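Local coordinates for ethanolamine utilization protein EutN/carboxysome structural protein Ccml (Halothece sp., PDB 6OWG) that probably assembles into pentamers that close the fivefold vertices of a bacterial microcompartment shell, at residues Leu27-Ala32 against Leu37-Val42; Asp83-Thr86 against Arg91-Gly94. All blocks are in the same frame, centred on the assembly; numbering follows the deposited sequence.

Contact 1 of 2, residues Leu27-Ala32 against Leu37-Val42; sequences LQFIDA and LPKYEV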
ATOM      1  N   LEU D  27      33.892  79.690  71.675  1.00  4.84           N
ATOM      2  CA  LEU D  27      35.324  79.499  71.838  1.00  4.84           C
ATOM      3  C   LEU D  27      36.050  80.801  71.560  1.00  4.84           C
ATOM      4  O   LEU D  27      35.899  81.372  70.480  1.00  4.84           O
ATOM      5  CB  LEU D  27      35.850  78.426  70.889  1.00  4.84           C
ATOM      6  CG  LEU D  27      35.034  77.171  70.629  1.00  4.84           C
ATOM      7  CD1 LEU D  27      35.573  76.517  69.398  1.00  4.84           C
ATOM      8  CD2 LEU D  27      35.135  76.237  71.803  1.00  4.84           C
ATOM      9  N   GLN D  28      36.849  81.255  72.516  1.00  5.85           N
ATOM     10  CA  GLN D  28      37.736  82.389  72.306  1.00  5.85           C
ATOM     11  C   GLN D  28      39.086  81.882  71.821  1.00  5.85           C
ATOM     12  O   GLN D  28      39.621  80.914  72.367  1.00  5.85           O
ATOM     13  CB  GLN D  28      37.913  83.205  73.583  1.00  5.85           C
ATOM     14  CG  GLN D  28      38.554  84.555  73.355  1.00  5.85           C
ATOM     15  CD  GLN D  28      38.765  85.319  74.637  1.00  5.85           C
ATOM     16  OE1 GLN D  28      38.375  84.868  75.712  1.00  5.85           O
ATOM     17  NE2 GLN D  28      39.389  86.484  74.534  1.00  5.85           N
ATOM     18  N   PHE D  29      39.628  82.536  70.803  1.00  5.78           N
ATOM     19  CA  PHE D  29      40.901  82.115  70.242  1.00  5.78           C
ATOM     20  C   PHE D  29      42.052  82.519  71.150  1.00  5.78           C
ATOM     21  O   PHE D  29      42.044  83.591  71.756  1.00  5.78           O
ATOM     22  CB  PHE D  29      41.090  82.710  68.852  1.00  5.78           C
ATOM     23  CG  PHE D  29      40.191  82.114  67.820  1.00  5.78           C
ATOM     24  CD1 PHE D  29      40.259  80.767  67.527  1.00  5.78           C
ATOM     25  CD2 PHE D  29      39.270  82.894  67.149  1.00  5.78           C
ATOM     26  CE1 PHE D  29      39.425  80.214  66.580  1.00  5.78           C
ATOM     27  CE2 PHE D  29      38.437  82.341  66.199  1.00  5.78           C
ATOM     28  CZ  PHE D  29      38.518  81.000  65.917  1.00  5.78           C
ATOM     29  N   ILE D  30      43.036  81.639  71.251  1.00  7.16           N
ATOM     30  CA  ILE D  30      44.256  81.876  72.009  1.00  7.16           C
ATOM     31  C   ILE D  30      45.408  81.918  71.024  1.00  7.16           C
ATOM     32  O   ILE D  30      45.368  81.261  69.982  1.00  7.16           O
ATOM     33  CB  ILE D  30      44.478  80.788  73.076  1.00  7.16           C
ATOM     34  CG1 ILE D  30      44.300  79.418  72.442  1.00  7.16           C
ATOM     35  CG2 ILE D  30      43.511  80.953  74.220  1.00  7.16           C
ATOM     36  CD1 ILE D  30      44.533  78.303  73.347  1.00  7.16           C
ATOM     37  N   ASP D  31      46.440  82.692  71.347  1.00 10.41           N
ATOM     38  CA  ASP D  31      47.538  82.851  70.407  1.00 10.41           C
ATOM     39  C   ASP D  31      48.527  81.692  70.527  1.00 10.41           C
ATOM     40  O   ASP D  31      48.292  80.703  71.227  1.00 10.41           O
ATOM     41  CB  ASP D  31      48.219  84.210  70.596  1.00 10.41           C
ATOM     42  CG  ASP D  31      48.798  84.414  71.994  1.00 10.41           C
ATOM     43  OD1 ASP D  31      48.631  83.555  72.882  1.00 10.41           O
ATOM     44  OD2 ASP D  31      49.433  85.466  72.208  1.00 10.41           O
ATOM     45  N   ALA D  32      49.661  81.823  69.838  1.00 11.57           N
ATOM     46  CA  ALA D  32      50.696  80.798  69.910  1.00 11.57           C
ATOM     47  C   ALA D  32      51.431  80.825  71.245  1.00 11.57           C
ATOM     48  O   ALA D  32      52.095  79.848  71.601  1.00 11.57           O
ATOM     49  CB  ALA D  32      51.683  80.969  68.756  1.00 11.57           C
ATOM     50  N   LEU D  37      43.153  85.920  72.604  1.00  7.78           N
ATOM     51  CA  LEU D  37      42.977  86.910  71.556  1.00  7.78           C
ATOM     52  C   LEU D  37      41.573  87.506  71.627  1.00  7.78           C
ATOM     53  O   LEU D  37      40.629  86.835  72.053  1.00  7.78           O
ATOM     54  CB  LEU D  37      43.195  86.277  70.185  1.00  7.78           C
ATOM     55  CG  LEU D  37      44.582  85.710  69.904  1.00  7.78           C
ATOM     56  CD1 LEU D  37      44.574  84.913  68.618  1.00  7.78           C
ATOM     57  CD2 LEU D  37      45.590  86.835  69.834  1.00  7.78           C
ATOM     58  N   PRO D  38      41.398  88.768  71.208  1.00  8.74           N
ATOM     59  CA  PRO D  38      40.044  89.349  71.122  1.00  8.74           C
ATOM     60  C   PRO D  38      39.302  88.918  69.859  1.00  8.74           C
ATOM     61  O   PRO D  38      38.901  89.734  69.027  1.00  8.74           O
ATOM     62  CB  PRO D  38      40.335  90.853  71.153  1.00  8.74           C
ATOM     63  CG  PRO D  38      41.647  90.971  70.482  1.00  8.74           C
ATOM     64  CD  PRO D  38      42.438  89.772  70.918  1.00  8.74           C
ATOM     65  N   LYS D  39      39.120  87.611  69.711  1.00  7.02           N
ATOM     66  CA  LYS D  39      38.462  87.017  68.560  1.00  7.02           C
ATOM     67  C   LYS D  39      37.862  85.697  69.008  1.00  7.02           C
ATOM     68  O   LYS D  39      38.515  84.923  69.711  1.00  7.02           O
ATOM     69  CB  LYS D  39      39.437  86.797  67.400  1.00  7.02           C
ATOM     70  CG  LYS D  39      38.768  86.324  66.126  1.00  7.02           C
ATOM     71  CD  LYS D  39      39.774  86.024  65.034  1.00  7.02           C
ATOM     72  CE  LYS D  39      39.075  85.520  63.780  1.00  7.02           C
ATOM     73  NZ  LYS D  39      40.010  85.373  62.633  1.00  7.02           N
ATOM     74  N   TYR D  40      36.622  85.449  68.613  1.00  6.60           N
ATOM     75  CA  TYR D  40      35.883  84.286  69.063  1.00  6.60           C
ATOM     76  C   TYR D  40      35.325  83.519  67.875  1.00  6.60           C
ATOM     77  O   TYR D  40      35.479  83.915  66.718  1.00  6.60           O
ATOM     78  CB  TYR D  40      34.738  84.678  70.007  1.00  6.60           C
ATOM     79  CG  TYR D  40      33.549  85.262  69.291  1.00  6.60           C
ATOM     80  CD1 TYR D  40      33.607  86.540  68.762  1.00  6.60           C
ATOM     81  CD2 TYR D  40      32.365  84.540  69.145  1.00  6.60           C
ATOM     82  CE1 TYR D  40      32.548  87.075  68.100  1.00  6.60           C
ATOM     83  CE2 TYR D  40      31.287  85.075  68.479  1.00  6.60           C
ATOM     84  CZ  TYR D  40      31.388  86.347  67.964  1.00  6.60           C
ATOM     85  OH  TYR D  40      30.330  86.918  67.300  1.00  6.60           O
ATOM     86  N   GLU D  41      34.671  82.407  68.189  1.00  5.31           N
ATOM     87  CA  GLU D  41      33.975  81.587  67.214  1.00  5.31           C
ATOM     88  C   GLU D  41      32.890  80.812  67.941  1.00  5.31           C
ATOM     89  O   GLU D  41      32.986  80.566  69.144  1.00  5.31           O
ATOM     90  CB  GLU D  41      34.937  80.626  66.497  1.00  5.31           C
ATOM     91  CG  GLU D  41      34.464  80.115  65.145  1.00  5.31           C
ATOM     92  CD  GLU D  41      34.633  81.129  64.027  1.00  5.31           C
ATOM     93  OE1 GLU D  41      35.620  81.894  64.053  1.00  5.31           O
ATOM     94  OE2 GLU D  41      33.777  81.157  63.116  1.00  5.31           O
ATOM     95  N   VAL D  42      31.843  80.452  67.211  1.00  4.53           N
ATOM     96  CA  VAL D  42      30.857  79.486  67.672  1.00  4.53           C
ATOM     97  C   VAL D  42      31.003  78.257  66.792  1.00  4.53           C
ATOM     98  O   VAL D  42      30.864  78.344  65.567  1.00  4.53           O
ATOM     99  CB  VAL D  42      29.428  80.048  67.628  1.00  4.53           C
ATOM    100  CG1 VAL D  42      28.435  78.986  68.058  1.00  4.53           C
ATOM    101  CG2 VAL D  42      29.314  81.274  68.517  1.00  4.53           C
TER

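Contact 2 of 2, residues Asp83-Thr86 against Arg91-Gly94; sequences DTVT and RLYG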
ATOM      1  N   ASP D  83      45.706  68.043  74.111  1.00  7.81           N
ATOM      2  CA  ASP D  83      46.402  67.471  75.253  1.00  7.81           C
ATOM      3  C   ASP D  83      47.597  68.325  75.651  1.00  7.81           C
ATOM      4  O   ASP D  83      47.696  68.764  76.800  1.00  7.81           O
ATOM      5  CB  ASP D  83      46.856  66.044  74.941  1.00  7.81           C
ATOM      6  CG  ASP D  83      46.917  65.167  76.176  1.00  7.81           C
ATOM      7  OD1 ASP D  83      47.262  65.675  77.261  1.00  7.81           O
ATOM      8  OD2 ASP D  83      46.637  63.960  76.060  1.00  7.81           O
ATOM      9  N   THR D  84      48.505  68.575  74.714  1.00  7.39           N
ATOM     10  CA  THR D  84      49.714  69.320  75.019  1.00  7.39           C
ATOM     11  C   THR D  84      50.161  70.124  73.807  1.00  7.39           C
ATOM     12  O   THR D  84      49.959  69.713  72.662  1.00  7.39           O
ATOM     13  CB  THR D  84      50.827  68.377  75.504  1.00  7.39           C
ATOM     14  OG1 THR D  84      52.024  69.121  75.763  1.00  7.39           O
ATOM     15  CG2 THR D  84      51.092  67.273  74.502  1.00  7.39           C
ATOM     16  N   VAL D  85      50.732  71.295  74.075  1.00  7.22           N
ATOM     17  CA  VAL D  85      51.343  72.145  73.063  1.00  7.22           C
ATOM     18  C   VAL D  85      52.801  72.334  73.441  1.00  7.22           C
ATOM     19  O   VAL D  85      53.107  72.832  74.528  1.00  7.22           O
ATOM     20  CB  VAL D  85      50.634  73.507  72.945  1.00  7.22           C
ATOM     21  CG1 VAL D  85      51.345  74.386  71.938  1.00  7.22           C
ATOM     22  CG2 VAL D  85      49.203  73.321  72.536  1.00  7.22           C
ATOM     23  N   THR D  86      53.698  71.927  72.552  1.00  8.28           N
ATOM     24  CA  THR D  86      55.131  72.069  72.756  1.00  8.28           C
ATOM     25  C   THR D  86      55.638  73.120  71.785  1.00  8.28           C
ATOM     26  O   THR D  86      55.539  72.932  70.573  1.00  8.28           O
ATOM     27  CB  THR D  86      55.851  70.737  72.534  1.00  8.28           C
ATOM     28  OG1 THR D  86      55.193  69.707  73.281  1.00  8.28           O
ATOM     29  CG2 THR D  86      57.289  70.831  72.983  1.00  8.28           C
ATOM     30  N   ARG D  91      57.270  72.643  76.726  1.00  9.40           N
ATOM     31  CA  ARG D  91      55.843  72.393  76.870  1.00  9.40           C
ATOM     32  C   ARG D  91      55.128  73.666  77.301  1.00  9.40           C
ATOM     33  O   ARG D  91      55.382  74.194  78.388  1.00  9.40           O
ATOM     34  CB  ARG D  91      55.605  71.273  77.876  1.00  9.40           C
ATOM     35  CG  ARG D  91      54.156  71.096  78.262  1.00  9.40           C
ATOM     36  CD  ARG D  91      53.915  69.764  78.937  1.00  9.40           C
ATOM     37  NE  ARG D  91      54.265  68.642  78.073  1.00  9.40           N
ATOM     38  CZ  ARG D  91      53.843  67.395  78.261  1.00  9.40           C
ATOM     39  NH1 ARG D  91      53.049  67.111  79.283  1.00  9.40           N
ATOM     40  NH2 ARG D  91      54.212  66.435  77.426  1.00  9.40           N
ATOM     41  N   LEU D  92      54.244  74.164  76.440  1.00  9.09           N
ATOM     42  CA  LEU D  92      53.427  75.334  76.731  1.00  9.09           C
ATOM     43  C   LEU D  92      52.155  74.990  77.486  1.00  9.09           C
ATOM     44  O   LEU D  92      51.745  75.747  78.370  1.00  9.09           O
ATOM     45  CB  LEU D  92      53.051  76.049  75.428  1.00  9.09           C
ATOM     46  CG  LEU D  92      52.256  77.351  75.533  1.00  9.09           C
ATOM     47  CD1 LEU D  92      53.097  78.449  76.163  1.00  9.09           C
ATOM     48  CD2 LEU D  92      51.714  77.776  74.181  1.00  9.09           C
ATOM     49  N   TYR D  93      51.536  73.859  77.168  1.00  7.04           N
ATOM     50  CA  TYR D  93      50.258  73.474  77.736  1.00  7.04           C
ATOM     51  C   TYR D  93      50.292  71.992  78.070  1.00  7.04           C
ATOM     52  O   TYR D  93      50.961  71.208  77.398  1.00  7.04           O
ATOM     53  CB  TYR D  93      49.116  73.782  76.762  1.00  7.04           C
ATOM     54  CG  TYR D  93      47.738  73.488  77.296  1.00  7.04           C
ATOM     55  CD1 TYR D  93      47.160  74.302  78.258  1.00  7.04           C
ATOM     56  CD2 TYR D  93      47.015  72.399  76.833  1.00  7.04           C
ATOM     57  CE1 TYR D  93      45.902  74.038  78.748  1.00  7.04           C
ATOM     58  CE2 TYR D  93      45.756  72.126  77.318  1.00  7.04           C
ATOM     59  CZ  TYR D  93      45.205  72.950  78.274  1.00  7.04           C
ATOM     60  OH  TYR D  93      43.947  72.686  78.760  1.00  7.04           O
ATOM     61  N   GLY D  94      49.582  71.616  79.128  1.00  8.08           N
ATOM     62  CA  GLY D  94      49.481  70.225  79.520  1.00  8.08           C
ATOM     63  C   GLY D  94      50.592  69.770  80.442  1.00  8.08           C
ATOM     64  O   GLY D  94      50.631  68.613  80.857  1.00  8.08           O
TER

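Contact 1 of 2, residues Leu27-Ala32 against Leu37-Val42
Glu-41 OE1 and Lys-39 CB lie at the edge of the Phe-29 ring, near its plane, OE1 being 3.6 Å from Phe-29 CZ. Ring and carboxylate planes are turned 53° apart. The extended aliphatic chain of Lys-39 crosses the ring obliquely, with CG 3.6 Å from Phe-29 CD2 and CD and CE continuing past CD2 and CE2. The second flat group, the Gln-28 amide, keeps Leu-37 O close to its own plane, where NE2 donates a hydrogen bond of 2.8 Å to that oxygen. From the acceptor's side the donor stands 44° above the carbonyl plane. Gln-28 reaches it with CG anti to the backbone N (chi1 -167°) and the chain straight beyond.

The backbones between them form an antiparallel ladder, one seam of the five-stranded sheet that the OB clan builds on. Leu-27 and Glu-41 form the hydrogen-bonded pair, with both bonds made (Leu-27 N to Glu-41 O, 2.8 Å); Gln-28 and Tyr-40 form the non-hydrogen-bonded pair. Phe-29 N donates to Lys-39 O at 2.9 Å, and Leu-37 N returns a bond to Phe-29 O. Between Leu-37 and Lys-39, Pro-38 centres an inverse gamma turn, closed by a weak bond from Lys-39 N to Leu-37 O. An alanine at Gln-28 would remove the amide, and Leu-37 O would probably be left with that weak intra-turn bond as its partner within this contact. Leu-37 CD2 packs 3.8 Å from Asp-31 CB, while Asp-31 OD1 binds Glu-35 N. Tyr-40 OH makes weak bonds to Met-3 N and Ile-30 O of a neighbouring subunit.

Contact 2 of 2, residues Asp83-Thr86 against Arg91-Gly94
Backbone hydrogen bonds define the pairing of Val-85 with Tyr-93, and they include a classic beta bulge: Val-85 O accepts from both Leu-92 N (2.6 Å) and Tyr-93 N (3.2 Å), the latter on a lone pair in the carbonyl plane. The extra residue shifts the register by one before Thr-86 faces Arg-91. Val-85 N returns only a weak bond to Tyr-93 O.

That same oxygen is gripped by a side chain. Thr-84 OG1, anti to the backbone N (chi1 178°), donates to Tyr-93 O at 2.9 Å. The hydroxyl oxygen also sits over one face of the Arg-91 guanidinium, offset toward the rim; the nearest nitrogen, Arg-91 NE, is 3.3 Å from Thr-84 OG1 but at too poor an angle for a hydrogen bond. Arg-91 NH1 bonds Gly-94 O at 3.3 Å from well above the carbonyl plane.

Apolar packing comes from Val-85: CG1 lies 4.1 Å from Leu-92 CD2, the two side chains pointing the same way, and CB lies 4.1 Å from Tyr-93 CB.

Beyond the hairpin, Arg-91 NH2 forms salt bridges with acidic side chains of another protein's chain, so the Arg-91 charge is paired across that interface, consistent with the hairpin helping to join the two shell components.

Contact 1 closes before contact 2 opens along the chain, and their centres lie about 17 Å apart. Contact 1 belongs to the five-stranded antiparallel sheet, joining mainly strands 24-30 and 39-44, the latter outermost within the chain. Contact 2 is a hairpin that is two-stranded within the chain, strands 84-87 and 90-93, centred about 17 Å from the chain centre against about 10 Å for contact 1. They meet where Ala-32 O packs 3.3 Å from Leu-92 CD2. Both touch the same neighbouring subunit, and strand 84-86 extends a sheet there by an antiparallel ladder. The core sheet and the outlying hairpin thus both contribute to the subunit interface, consistent with a ring-forming shell protein.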